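Local coordinates for insecticyanin A form (PDB 1Z24), which binds biliverdin IX gamma and, together with carotenes bound to lipoprotein, gives tobacco hornworms the green colour that camouflages them, at residues A[31-36]-A[128-133]; A[10-15]-A[102-107]; A[60-65]-A[175-180]. One frame throughout, in Å; residues are numbered along the deposited sequence.

In the fold
From the N terminus, the loop at 10-15 is met first; contact 2 joins it to the distant strand 97-108. The chain then enters the barrel along strand 25-32, whose end, with the loop that follows, meets strand 127-136 in contact 1 and so brings first and last barrel strands together. Strand 55-63 and the turn after it wait for the C-terminal segment 175-180, which closes the longest loop as contact 3. No contact nests within another: all three pairs of contacts cross along the chain. Contacts 1 and 2 meet at Pro-10 and His-128, whereas contact 3 stands apart. Residues of all three reach the biliverdin.

Contact 1. Residues A[31-36]-A[128-133]; sequences AKLPLE and HSIHAW. With BLV (biliverdin IX gamma chromophore), chain B.
Two rings of strand 127-136, those of His-131 and Trp-133, share one leucine from the other segment. Leu-35 CD1 lies over a face of the imidazole in a CH-pi contact, 3.8 Å from the ring centroid, while the carbonyl O of Pro-34 reaches the edge in plane, 3.5 Å from His-131 CD2. Over one face of the Trp-133 indole lies biliverdin, its methyl CMB above the centre and its bridge carbon CHB 3.4 Å from Trp-133 CZ2. Leu-35 CD2 comes to the indole edge, 3.6 Å from Trp-133 CZ2. Chi1 of 174° carries the leucine CG anti to the backbone N, and chi2 of 54° then turns CD1 to the imidazole and CD2 to the indole.

Polar partners outside the two segments hold these rings: Trp-133 NE1 bonds Glu-38, and His-131 is hydrogen-bonded through NE2 to Asp-2 and through ND1 to Asn-118. If Asn-118 is oriented as modelled, both nitrogens face oxygens, which may favour a protonated imidazole. Asn-118 also hydrogen-bonds the pigment through ND2, so one amide touches both histidine and ligand.

Earlier in the same segment, Leu-33 N donates to Ala-132 O (2.8 Å, N-H...O 154°). Leu-33 CD1 lies alongside Ile-130 CG2 at 3.6 Å, and Leu-33 CG rests 3.8 Å from Ala-132 CB. Lys-32 faces Trp-133 as an antiparallel non-hydrogen-bonded pair, its amine going to Glu-29. This pairing of strand 25-32 with strand 127-136 is the seam that closes the eight-stranded lipocalin barrel, here lined with an aromatic surface for the bilin.

Contact 2. Residues A[10-15]-A[102-107]; sequences PDVKPV and VPWVLA. With BLV (biliverdin IX gamma chromophore), chain B.
Val-15 N donates to Val-105 O across 2.6 Å in an almost straight bond (N-H...O 177°), the one backbone hydrogen bond between an irregular loop and strand 97-108; the touching parts of the two segments run 59° apart.

Side chains of Val-12, Pro-14 and Val-15 fill in around this bond. Val-15 and Val-105 lie side by side and point the same way, Val-15 CG1 approaching Val-105 CB to 3.8 Å. Pro-14 CB packs on the bonded carbonyl itself, while Pro-14 CG approaches the indole of Trp-104 obliquely, 3.9 Å from CE3. The six-membered part of that indole is also met by Val-12, in two ways. The backbone O of Val-12 comes to the ring edge, in plane, 3.5 Å from Trp-104 CZ3. Val-12 CG1, set between the backbone N and the carbonyl carbon (chi1 48°), reaches Trp-104 CZ3 at 3.7 Å. The other branch, Val-12 CG2, is anti to N and meets Leu-106 CD2 at 4.2 Å, the two side chains crossing at about a right angle. Lys-13 points away from the strand, and its chain folds back so that Lys-13 NZ bonds Pro-14 O at 2.8 Å, with Asn-16 as a second acceptor.

The loop, which lies between strand 3-6 and helix 20-23, thus packs at an angle against strand 97-108. Gly-86 shares backbone hydrogen bonds with both Val-15 and Val-105, and Lys-87 makes a cation-pi contact with Trp-104. On strand 113-122, Ile-115 faces both Leu-106 and Ala-107, a classic beta bulge. Nearer the start of the segment, Pro-103 packs against Tyr-88 and Met-90 of strand 88-94 and touches the biliverdin methyl CMB.

Contact 3. Residues A[60-65]-A[175-180]; sequences SFVSNG and CQYSTT. With BLV (biliverdin IX gamma chromophore), chain B.
Cys-175 begins the contact with its carbonyl O, 3.8 Å from Val-62 CG2, while its side chain starts out away from Val-62 and its SG is joined to Cys-43 in a disulfide. Gln-176 likewise touches through backbone: Gln-176 O meets the other branch of the valine, Val-62 CG1, at 3.4 Å. The valine, directed toward this segment, therefore sets one methyl against each of two successive carbonyl oxygens.

Tyr-177 comes next, and it is its CB rather than its hydroxyl that touches Gly-65, 3.1 Å from the glycine O. Its CG stands between the backbone N and the carbonyl carbon (chi1 59°). The side chains of Tyr-177 and Val-62 cross at about a right angle, with Tyr-177 CD2 4.2 Å from Val-62 CG2, and the end of the tyrosine leads away. The phenol end has a weak hydrogen bond to Lys-67.

At Ser-178 the contact becomes polar. Ser-178 N donates to Gly-65 O at 2.8 Å, in the carbonyl plane with N-H...O 144°, and Ser-178 OG adds a weak bond to Gly-65 O at 3.4 Å. Thr-179 N, straight but long and weak, lies 3.3 Å from Gly-65 O. One carbonyl thus has one good N-H donor and two weak donors. Gly-65, in the turn following strand 55-63, has a positive phi (81°), a backbone shape readily open to glycine.

That turn leads into strand 66-76, forming a hairpin of the barrel, and the C-terminal segment crosses its end at the surface. Beyond the turn, Thr-179 bonds the backbone of Lys-67, and strand 179-182 continues parallel to strand 66-76. Earlier on strand 55-63, which also pairs with strand 44-50, Phe-61 turns a ring face to biliverdin, Phe-61 CD2 lying 3.5 Å from the ligand's CAC.

Contact 1. Residues A[31-36]-A[128-133]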
loop_
_atom_site.group_PDB
_atom_site.type_symbol
_atom_site.label_atom_id
_atom_site.label_comp_id
_atom_site.label_asym_id
_atom_site.label_seq_id
_atom_site.Cartn_x
_atom_site.Cartn_y
_atom_site.Cartn_z
ATOM N N ALA A 31 13.597 18.212 6.968
ATOM C CA ALA A 31 14.157 16.906 6.647
ATOM C C ALA A 31 13.471 16.376 5.434
ATOM O O ALA A 31 12.369 16.844 5.096
ATOM C CB ALA A 31 13.943 15.894 7.742
ATOM N N LYS A 32 14.094 15.397 4.779
ATOM C CA LYS A 32 13.450 14.810 3.594
ATOM C C LYS A 32 13.904 13.376 3.414
ATOM O O LYS A 32 14.865 13.005 4.060
ATOM C CB LYS A 32 13.960 15.525 2.300
ATOM C CG LYS A 32 15.503 15.474 2.154
ATOM C CD LYS A 32 16.034 15.943 0.803
ATOM C CE LYS A 32 17.577 16.142 0.776
ATOM N NZ LYS A 32 17.923 17.309 1.580
ATOM N N LEU A 33 13.210 12.598 2.540
ATOM C CA LEU A 33 13.657 11.272 2.225
ATOM C C LEU A 33 14.676 11.560 1.084
ATOM O O LEU A 33 14.520 12.636 0.448
ATOM C CB LEU A 33 12.551 10.375 1.674
ATOM C CG LEU A 33 11.487 9.948 2.702
ATOM C CD1 LEU A 33 10.567 8.907 2.082
ATOM C CD2 LEU A 33 12.056 9.388 3.967
ATOM N N PRO A 34 15.687 10.723 0.852
ATOM C CA PRO A 34 16.624 11.011 -0.206
ATOM C C PRO A 34 15.957 11.253 -1.563
ATOM O O PRO A 34 14.958 10.596 -1.877
ATOM C CB PRO A 34 17.374 9.715 -0.436
ATOM C CG PRO A 34 17.179 8.866 0.758
ATOM C CD PRO A 34 16.013 9.445 1.490
ATOM N N LEU A 35 16.435 12.302 -2.233
ATOM C CA LEU A 35 15.941 12.762 -3.545
ATOM C C LEU A 35 17.142 13.244 -4.343
ATOM O O LEU A 35 17.744 14.259 -3.953
ATOM C CB LEU A 35 14.816 13.804 -3.393
ATOM C CG LEU A 35 14.350 14.438 -4.727
ATOM C CD1 LEU A 35 13.945 13.342 -5.748
ATOM C CD2 LEU A 35 13.193 15.424 -4.480
ATOM N N GLU A 36 17.517 12.453 -5.322
ATOM C CA GLU A 36 18.669 12.776 -6.123
ATOM C C GLU A 36 18.968 14.234 -6.501
ATOM O O GLU A 36 19.993 14.735 -6.080
ATOM C CB GLU A 36 18.661 12.064 -7.493
ATOM C CG GLU A 36 20.056 11.734 -8.001
ATOM C CD GLU A 36 20.716 10.738 -7.101
ATOM O OE1 GLU A 36 20.112 9.882 -6.486
ATOM O OE2 GLU A 36 22.004 10.905 -7.025
ATOM N N HIS A 128 8.267 1.475 -7.187
ATOM C CA HIS A 128 8.082 2.908 -7.127
ATOM C C HIS A 128 9.031 3.471 -6.120
ATOM O O HIS A 128 9.464 2.803 -5.153
ATOM C CB HIS A 128 6.583 3.344 -6.730
ATOM C CG HIS A 128 6.162 2.646 -5.470
ATOM N ND1 HIS A 128 5.821 1.285 -5.463
ATOM C CD2 HIS A 128 6.054 3.111 -4.202
ATOM C CE1 HIS A 128 5.529 0.985 -4.204
ATOM N NE2 HIS A 128 5.649 2.043 -3.409
ATOM N N SER A 129 9.357 4.729 -6.364
ATOM C CA SER A 129 10.217 5.409 -5.421
ATOM C C SER A 129 9.305 6.321 -4.580
ATOM O O SER A 129 8.260 6.775 -5.053
ATOM C CB SER A 129 11.357 6.238 -5.985
ATOM O OG SER A 129 10.902 7.103 -7.024
ATOM N N ILE A 130 9.674 6.589 -3.337
ATOM C CA ILE A 130 8.891 7.446 -2.475
ATOM C C ILE A 130 9.698 8.670 -2.041
ATOM O O ILE A 130 10.875 8.588 -1.622
ATOM C CB ILE A 130 8.447 6.681 -1.199
ATOM C CG1 ILE A 130 7.425 5.529 -1.487
ATOM C CG2 ILE A 130 7.954 7.682 -0.141
ATOM C CD1 ILE A 130 6.177 6.037 -2.206
ATOM N N HIS A 131 9.072 9.821 -2.125
ATOM C CA HIS A 131 9.742 11.023 -1.682
ATOM C C HIS A 131 8.908 11.706 -0.612
ATOM O O HIS A 131 7.684 11.684 -0.690
ATOM C CB HIS A 131 10.100 12.020 -2.764
ATOM C CG HIS A 131 10.828 11.305 -3.830
ATOM N ND1 HIS A 131 10.223 10.913 -5.019
ATOM C CD2 HIS A 131 12.116 10.882 -3.861
ATOM C CE1 HIS A 131 11.198 10.263 -5.738
ATOM N NE2 HIS A 131 12.339 10.236 -5.071
ATOM N N ALA A 132 9.545 12.315 0.395
ATOM C CA ALA A 132 8.786 13.001 1.441
ATOM C C ALA A 132 9.584 14.128 2.038
ATOM O O ALA A 132 10.818 14.044 2.061
ATOM C CB ALA A 132 8.362 12.069 2.556
ATOM N N TRP A 133 8.874 15.172 2.529
ATOM C CA TRP A 133 9.535 16.334 3.119
ATOM C C TRP A 133 8.848 16.883 4.340
ATOM O O TRP A 133 7.621 17.072 4.353
ATOM C CB TRP A 133 9.423 17.530 2.163
ATOM C CG TRP A 133 10.053 17.361 0.846
ATOM C CD1 TRP A 133 11.269 17.876 0.448
ATOM C CD2 TRP A 133 9.474 16.629 -0.292
ATOM N NE1 TRP A 133 11.477 17.496 -0.897
ATOM C CE2 TRP A 133 10.423 16.725 -1.374
ATOM C CE3 TRP A 133 8.278 15.893 -0.453
ATOM C CZ2 TRP A 133 10.178 16.112 -2.658
ATOM C CZ3 TRP A 133 8.014 15.275 -1.662
ATOM C CH2 TRP A 133 8.944 15.394 -2.766
HETATM N NA BLV B . 10.969 17.857 -6.117
HETATM C C1A BLV B . 11.035 16.882 -7.055
HETATM C C2A BLV B . 9.769 16.205 -7.281
HETATM C C3A BLV B . 8.881 16.811 -6.443
HETATM C C4A BLV B . 9.650 17.838 -5.714
HETATM C CMA BLV B . 7.364 16.483 -6.172
HETATM O OA BLV B . 12.060 16.620 -7.648
HETATM C CAA BLV B . 9.541 15.064 -8.187
HETATM C CBA BLV B . 10.117 13.905 -7.430
HETATM C CGA BLV B . 10.132 12.680 -8.344
HETATM O O1A BLV B . 9.318 11.803 -8.246
HETATM O O2A BLV B . 10.956 12.616 -9.201
HETATM C CHB BLV B . 9.085 18.645 -4.728
HETATM N NB BLV B . 10.946 20.093 -4.083
HETATM C C1B BLV B . 9.723 19.503 -3.848
HETATM C C2B BLV B . 9.179 19.930 -2.583
HETATM C C3B BLV B . 10.081 20.766 -2.068
HETATM C C4B BLV B . 11.201 20.854 -3.011
HETATM C CMB BLV B . 7.844 19.513 -1.987
HETATM C CAB BLV B . 9.980 21.472 -0.749
HETATM C CBB BLV B . 11.161 21.506 -0.051
HETATM C CHC BLV B . 12.312 21.687 -2.818
HETATM N NC BLV B . 13.834 21.304 -4.664
HETATM C C1C BLV B . 13.362 22.028 -3.620
HETATM C C2C BLV B . 14.162 23.245 -3.409
HETATM C C3C BLV B . 15.126 23.339 -4.327
HETATM C C4C BLV B . 14.918 22.078 -5.149
HETATM C CMC BLV B . 13.858 24.255 -2.406
HETATM C CAC BLV B . 16.256 24.351 -4.601
HETATM C CBC BLV B . 16.776 24.487 -5.844
HETATM C CHD BLV B . 15.773 21.649 -6.224
HETATM N ND BLV B . 14.068 20.584 -7.661
HETATM C C1D BLV B . 15.404 20.988 -7.379
HETATM C C2D BLV B . 16.296 20.623 -8.522
HETATM C C3D BLV B . 15.516 20.009 -9.475
HETATM C C4D BLV B . 14.172 20.012 -8.923
HETATM C CMD BLV B . 17.774 20.838 -8.642
HETATM O OD BLV B . 13.221 19.561 -9.516
HETATM C CAD BLV B . 15.956 19.489 -10.785
HETATM C CBD BLV B . 15.542 20.486 -11.850
HETATM C CGD BLV B . 15.774 19.911 -13.295
HETATM O O1D BLV B . 16.782 20.160 -13.877
HETATM O O2D BLV B . 14.955 19.187 -13.830
#

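Contact 2. Residues A[10-15]-A[102-107]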
loop_
_atom_site.group_PDB
_atom_site.type_symbol
_atom_site.label_atom_id
_atom_site.label_comp_id
_atom_site.label_asym_id
_atom_site.label_seq_id
_atom_site.Cartn_x
_atom_site.Cartn_y
_atom_site.Cartn_z
ATOM N N PRO A 10 0.988 3.090 -3.505
ATOM C CA PRO A 10 -0.194 2.740 -2.732
ATOM C C PRO A 10 -1.261 3.801 -2.783
ATOM O O PRO A 10 -1.054 4.962 -3.202
ATOM C CB PRO A 10 0.175 2.793 -1.260
ATOM C CG PRO A 10 1.448 3.602 -1.262
ATOM C CD PRO A 10 2.105 3.247 -2.585
ATOM N N ASP A 11 -2.431 3.395 -2.323
ATOM C CA ASP A 11 -3.500 4.365 -2.324
ATOM C C ASP A 11 -3.154 5.377 -1.238
ATOM O O ASP A 11 -2.635 5.039 -0.178
ATOM C CB ASP A 11 -4.778 3.618 -1.960
ATOM C CG ASP A 11 -6.092 4.443 -1.907
ATOM O OD1 ASP A 11 -7.087 4.053 -1.299
ATOM O OD2 ASP A 11 -6.051 5.604 -2.559
ATOM N N VAL A 12 -3.423 6.624 -1.496
ATOM C CA VAL A 12 -3.161 7.687 -0.539
ATOM C C VAL A 12 -4.075 8.873 -0.849
ATOM O O VAL A 12 -4.405 9.154 -1.988
ATOM C CB VAL A 12 -1.709 8.083 -0.605
ATOM C CG1 VAL A 12 -1.414 8.268 -2.022
ATOM C CG2 VAL A 12 -1.675 9.497 -0.115
ATOM N N LYS A 13 -4.526 9.564 0.156
ATOM C CA LYS A 13 -5.404 10.715 -0.027
ATOM C C LYS A 13 -4.795 11.874 0.718
ATOM O O LYS A 13 -4.544 11.753 1.895
ATOM C CB LYS A 13 -6.766 10.410 0.587
ATOM C CG LYS A 13 -7.705 11.591 0.540
ATOM C CD LYS A 13 -8.972 11.493 1.411
ATOM C CE LYS A 13 -8.680 11.909 2.855
ATOM N NZ LYS A 13 -8.120 13.276 3.061
ATOM N N PRO A 14 -4.527 12.971 0.038
ATOM C CA PRO A 14 -3.924 14.133 0.626
ATOM C C PRO A 14 -4.885 14.895 1.512
ATOM O O PRO A 14 -6.035 14.530 1.636
ATOM C CB PRO A 14 -3.478 14.985 -0.532
ATOM C CG PRO A 14 -4.245 14.502 -1.754
ATOM C CD PRO A 14 -4.891 13.209 -1.339
ATOM N N VAL A 15 -4.386 15.945 2.135
ATOM C CA VAL A 15 -5.179 16.748 3.022
ATOM C C VAL A 15 -6.446 17.344 2.395
ATOM O O VAL A 15 -6.469 17.758 1.236
ATOM C CB VAL A 15 -4.269 17.820 3.650
ATOM C CG1 VAL A 15 -3.857 18.812 2.579
ATOM C CG2 VAL A 15 -5.017 18.596 4.749
ATOM N N VAL A 102 4.570 17.609 -8.861
ATOM C CA VAL A 102 3.373 17.506 -8.115
ATOM C C VAL A 102 3.472 16.970 -6.707
ATOM O O VAL A 102 3.286 15.775 -6.507
ATOM C CB VAL A 102 2.349 16.640 -8.939
ATOM C CG1 VAL A 102 0.993 16.599 -8.236
ATOM C CG2 VAL A 102 2.126 17.115 -10.364
ATOM N N PRO A 103 3.693 17.833 -5.732
ATOM C CA PRO A 103 3.743 17.339 -4.375
ATOM C C PRO A 103 2.336 17.147 -3.792
ATOM O O PRO A 103 1.401 17.892 -4.050
ATOM C CB PRO A 103 4.412 18.441 -3.569
ATOM C CG PRO A 103 4.872 19.490 -4.581
ATOM C CD PRO A 103 3.975 19.297 -5.783
ATOM N N TRP A 104 2.182 16.130 -3.008
ATOM C CA TRP A 104 0.925 15.880 -2.379
ATOM C C TRP A 104 1.097 16.297 -0.912
ATOM O O TRP A 104 2.062 15.920 -0.267
ATOM C CB TRP A 104 0.599 14.344 -2.316
ATOM C CG TRP A 104 0.335 13.782 -3.673
ATOM C CD1 TRP A 104 1.045 14.089 -4.799
ATOM C CD2 TRP A 104 -0.650 12.823 -4.058
ATOM N NE1 TRP A 104 0.549 13.399 -5.874
ATOM C CE2 TRP A 104 -0.485 12.575 -5.433
ATOM C CE3 TRP A 104 -1.600 12.096 -3.365
ATOM C CZ2 TRP A 104 -1.280 11.630 -6.126
ATOM C CZ3 TRP A 104 -2.411 11.198 -4.025
ATOM C CH2 TRP A 104 -2.229 10.948 -5.389
ATOM N N VAL A 105 0.166 17.065 -0.375
ATOM C CA VAL A 105 0.237 17.496 1.015
ATOM C C VAL A 105 -0.588 16.545 1.849
ATOM O O VAL A 105 -1.828 16.533 1.785
ATOM C CB VAL A 105 -0.310 18.944 1.214
ATOM C CG1 VAL A 105 -0.054 19.470 2.674
ATOM C CG2 VAL A 105 0.523 19.802 0.263
ATOM N N LEU A 106 0.112 15.726 2.629
ATOM C CA LEU A 106 -0.582 14.770 3.479
ATOM C C LEU A 106 -1.250 15.431 4.680
ATOM O O LEU A 106 -2.327 15.048 5.125
ATOM C CB LEU A 106 0.433 13.772 4.061
ATOM C CG LEU A 106 1.165 12.950 3.025
ATOM C CD1 LEU A 106 1.809 11.709 3.650
ATOM C CD2 LEU A 106 0.196 12.621 1.906
ATOM N N ALA A 107 -0.586 16.425 5.228
ATOM C CA ALA A 107 -1.103 17.151 6.393
ATOM C C ALA A 107 -0.340 18.453 6.675
ATOM O O ALA A 107 0.845 18.588 6.402
ATOM C CB ALA A 107 -0.755 16.324 7.619
HETATM N NA BLV B . 10.969 17.857 -6.117
HETATM C C1A BLV B . 11.035 16.882 -7.055
HETATM C C2A BLV B . 9.769 16.205 -7.281
HETATM C C3A BLV B . 8.881 16.811 -6.443
HETATM C C4A BLV B . 9.650 17.838 -5.714
HETATM C CMA BLV B . 7.364 16.483 -6.172
HETATM O OA BLV B . 12.060 16.620 -7.648
HETATM C CAA BLV B . 9.541 15.064 -8.187
HETATM C CBA BLV B . 10.117 13.905 -7.430
HETATM C CGA BLV B . 10.132 12.680 -8.344
HETATM O O1A BLV B . 9.318 11.803 -8.246
HETATM O O2A BLV B . 10.956 12.616 -9.201
HETATM C CHB BLV B . 9.085 18.645 -4.728
HETATM N NB BLV B . 10.946 20.093 -4.083
HETATM C C1B BLV B . 9.723 19.503 -3.848
HETATM C C2B BLV B . 9.179 19.930 -2.583
HETATM C C3B BLV B . 10.081 20.766 -2.068
HETATM C C4B BLV B . 11.201 20.854 -3.011
HETATM C CMB BLV B . 7.844 19.513 -1.987
HETATM C CAB BLV B . 9.980 21.472 -0.749
HETATM C CBB BLV B . 11.161 21.506 -0.051
HETATM C CHC BLV B . 12.312 21.687 -2.818
HETATM N NC BLV B . 13.834 21.304 -4.664
HETATM C C1C BLV B . 13.362 22.028 -3.620
HETATM C C2C BLV B . 14.162 23.245 -3.409
HETATM C C3C BLV B . 15.126 23.339 -4.327
HETATM C C4C BLV B . 14.918 22.078 -5.149
HETATM C CMC BLV B . 13.858 24.255 -2.406
HETATM C CAC BLV B . 16.256 24.351 -4.601
HETATM C CBC BLV B . 16.776 24.487 -5.844
HETATM C CHD BLV B . 15.773 21.649 -6.224
HETATM N ND BLV B . 14.068 20.584 -7.661
HETATM C C1D BLV B . 15.404 20.988 -7.379
HETATM C C2D BLV B . 16.296 20.623 -8.522
HETATM C C3D BLV B . 15.516 20.009 -9.475
HETATM C C4D BLV B . 14.172 20.012 -8.923
HETATM C CMD BLV B . 17.774 20.838 -8.642
HETATM O OD BLV B . 13.221 19.561 -9.516
HETATM C CAD BLV B . 15.956 19.489 -10.785
HETATM C CBD BLV B . 15.542 20.486 -11.850
HETATM C CGD BLV B . 15.774 19.911 -13.295
HETATM O O1D BLV B . 16.782 20.160 -13.877
HETATM O O2D BLV B . 14.955 19.187 -13.830
#

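Contact 3. Residues A[60-65]-A[175-180]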
loop_
_atom_site.group_PDB
_atom_site.type_symbol
_atom_site.label_atom_id
_atom_site.label_comp_id
_atom_site.label_asym_id
_atom_site.label_seq_id
_atom_site.Cartn_x
_atom_site.Cartn_y
_atom_site.Cartn_z
ATOM N N SER A 60 15.210 27.470 -3.444
ATOM C CA SER A 60 16.614 27.656 -3.357
ATOM C C SER A 60 17.289 26.818 -2.316
ATOM O O SER A 60 16.719 26.369 -1.335
ATOM C CB SER A 60 17.002 29.124 -3.100
ATOM O OG SER A 60 16.843 29.506 -1.726
ATOM N N PHE A 61 18.562 26.661 -2.556
ATOM C CA PHE A 61 19.438 25.949 -1.684
ATOM C C PHE A 61 20.848 26.399 -1.963
ATOM O O PHE A 61 21.117 27.123 -2.929
ATOM C CB PHE A 61 19.245 24.463 -1.562
ATOM C CG PHE A 61 19.418 23.648 -2.814
ATOM C CD1 PHE A 61 20.300 24.006 -3.850
ATOM C CD2 PHE A 61 18.710 22.451 -2.934
ATOM C CE1 PHE A 61 20.468 23.207 -4.982
ATOM C CE2 PHE A 61 18.882 21.625 -4.055
ATOM C CZ PHE A 61 19.758 21.998 -5.093
ATOM N N VAL A 62 21.727 25.962 -1.122
ATOM C CA VAL A 62 23.120 26.299 -1.237
ATOM C C VAL A 62 24.042 25.069 -1.386
ATOM O O VAL A 62 24.004 24.093 -0.608
ATOM C CB VAL A 62 23.582 27.180 -0.018
ATOM C CG1 VAL A 62 25.039 27.616 -0.147
ATOM C CG2 VAL A 62 22.740 28.456 0.164
ATOM N N SER A 63 24.905 25.142 -2.400
ATOM C CA SER A 63 25.888 24.114 -2.685
ATOM C C SER A 63 27.201 24.857 -2.843
ATOM O O SER A 63 27.293 25.748 -3.683
ATOM C CB SER A 63 25.555 23.232 -3.911
ATOM O OG SER A 63 24.152 22.970 -3.836
ATOM N N ASN A 64 28.173 24.522 -2.003
ATOM C CA ASN A 64 29.504 25.112 -2.020
ATOM C C ASN A 64 29.574 26.596 -2.217
ATOM O O ASN A 64 30.288 27.058 -3.097
ATOM C CB ASN A 64 30.410 24.489 -3.109
ATOM C CG ASN A 64 30.362 22.972 -3.050
ATOM O OD1 ASN A 64 29.858 22.217 -3.959
ATOM N ND2 ASN A 64 30.897 22.528 -1.917
ATOM N N GLY A 65 28.857 27.336 -1.394
ATOM C CA GLY A 65 28.902 28.775 -1.494
ATOM C C GLY A 65 28.050 29.371 -2.563
ATOM O O GLY A 65 27.985 30.583 -2.723
ATOM N N CYS A 175 23.835 28.312 5.299
ATOM C CA CYS A 175 23.101 29.149 4.397
ATOM C C CYS A 175 23.880 30.230 3.718
ATOM O O CYS A 175 23.344 30.983 2.900
ATOM C CB CYS A 175 22.029 29.855 5.232
ATOM S SG CYS A 175 20.758 28.699 5.743
ATOM N N GLN A 176 25.133 30.325 4.068
ATOM C CA GLN A 176 25.966 31.359 3.499
ATOM C C GLN A 176 26.293 31.135 2.050
ATOM O O GLN A 176 26.575 30.004 1.639
ATOM C CB GLN A 176 27.293 31.149 4.224
ATOM C CG GLN A 176 28.432 32.188 4.208
ATOM C CD GLN A 176 29.141 31.895 5.566
ATOM O OE1 GLN A 176 28.891 32.570 6.609
ATOM N NE2 GLN A 176 29.949 30.804 5.619
ATOM N N TYR A 177 26.281 32.209 1.276
ATOM C CA TYR A 177 26.639 32.057 -0.118
ATOM C C TYR A 177 27.328 33.293 -0.651
ATOM O O TYR A 177 26.968 34.401 -0.301
ATOM C CB TYR A 177 25.536 31.664 -1.063
ATOM C CG TYR A 177 24.447 32.682 -1.004
ATOM C CD1 TYR A 177 24.407 33.749 -1.916
ATOM C CD2 TYR A 177 23.455 32.552 -0.024
ATOM C CE1 TYR A 177 23.362 34.669 -1.852
ATOM C CE2 TYR A 177 22.401 33.463 0.040
ATOM C CZ TYR A 177 22.373 34.521 -0.872
ATOM O OH TYR A 177 21.352 35.413 -0.785
ATOM N N SER A 178 28.320 33.100 -1.509
ATOM C CA SER A 178 29.032 34.224 -2.079
ATOM C C SER A 178 28.408 34.585 -3.404
ATOM O O SER A 178 28.480 35.720 -3.861
ATOM C CB SER A 178 30.468 33.868 -2.308
ATOM O OG SER A 178 30.478 32.786 -3.243
ATOM N N THR A 179 27.769 33.608 -4.032
ATOM C CA THR A 179 27.150 33.891 -5.306
ATOM C C THR A 179 25.925 33.046 -5.561
ATOM O O THR A 179 25.743 32.044 -4.866
ATOM C CB THR A 179 28.185 33.696 -6.416
ATOM O OG1 THR A 179 27.706 34.270 -7.624
ATOM C CG2 THR A 179 28.453 32.205 -6.543
ATOM N N THR A 180 25.124 33.482 -6.580
ATOM C CA THR A 180 23.884 32.844 -7.026
ATOM C C THR A 180 23.847 32.243 -8.429
ATOM O O THR A 180 24.683 32.448 -9.293
ATOM C CB THR A 180 22.711 33.712 -6.833
ATOM O OG1 THR A 180 22.571 34.529 -7.930
ATOM C CG2 THR A 180 22.929 34.509 -5.594
HETATM N NA BLV B . 10.969 17.857 -6.117
HETATM C C1A BLV B . 11.035 16.882 -7.055
HETATM C C2A BLV B . 9.769 16.205 -7.281
HETATM C C3A BLV B . 8.881 16.811 -6.443
HETATM C C4A BLV B . 9.650 17.838 -5.714
HETATM C CMA BLV B . 7.364 16.483 -6.172
HETATM O OA BLV B . 12.060 16.620 -7.648
HETATM C CAA BLV B . 9.541 15.064 -8.187
HETATM C CBA BLV B . 10.117 13.905 -7.430
HETATM C CGA BLV B . 10.132 12.680 -8.344
HETATM O O1A BLV B . 9.318 11.803 -8.246
HETATM O O2A BLV B . 10.956 12.616 -9.201
HETATM C CHB BLV B . 9.085 18.645 -4.728
HETATM N NB BLV B . 10.946 20.093 -4.083
HETATM C C1B BLV B . 9.723 19.503 -3.848
HETATM C C2B BLV B . 9.179 19.930 -2.583
HETATM C C3B BLV B . 10.081 20.766 -2.068
HETATM C C4B BLV B . 11.201 20.854 -3.011
HETATM C CMB BLV B . 7.844 19.513 -1.987
HETATM C CAB BLV B . 9.980 21.472 -0.749
HETATM C CBB BLV B . 11.161 21.506 -0.051
HETATM C CHC BLV B . 12.312 21.687 -2.818
HETATM N NC BLV B . 13.834 21.304 -4.664
HETATM C C1C BLV B . 13.362 22.028 -3.620
HETATM C C2C BLV B . 14.162 23.245 -3.409
HETATM C C3C BLV B . 15.126 23.339 -4.327
HETATM C C4C BLV B . 14.918 22.078 -5.149
HETATM C CMC BLV B . 13.858 24.255 -2.406
HETATM C CAC BLV B . 16.256 24.351 -4.601
HETATM C CBC BLV B . 16.776 24.487 -5.844
HETATM C CHD BLV B . 15.773 21.649 -6.224
HETATM N ND BLV B . 14.068 20.584 -7.661
HETATM C C1D BLV B . 15.404 20.988 -7.379
HETATM C C2D BLV B . 16.296 20.623 -8.522
HETATM C C3D BLV B . 15.516 20.009 -9.475
HETATM C C4D BLV B . 14.172 20.012 -8.923
HETATM C CMD BLV B . 17.774 20.838 -8.642
HETATM O OD BLV B . 13.221 19.561 -9.516
HETATM C CAD BLV B . 15.956 19.489 -10.785
HETATM C CBD BLV B . 15.542 20.486 -11.850
HETATM C CGD BLV B . 15.774 19.911 -13.295
HETATM O O1D BLV B . 16.782 20.160 -13.877
HETATM O O2D BLV B . 14.955 19.187 -13.830
#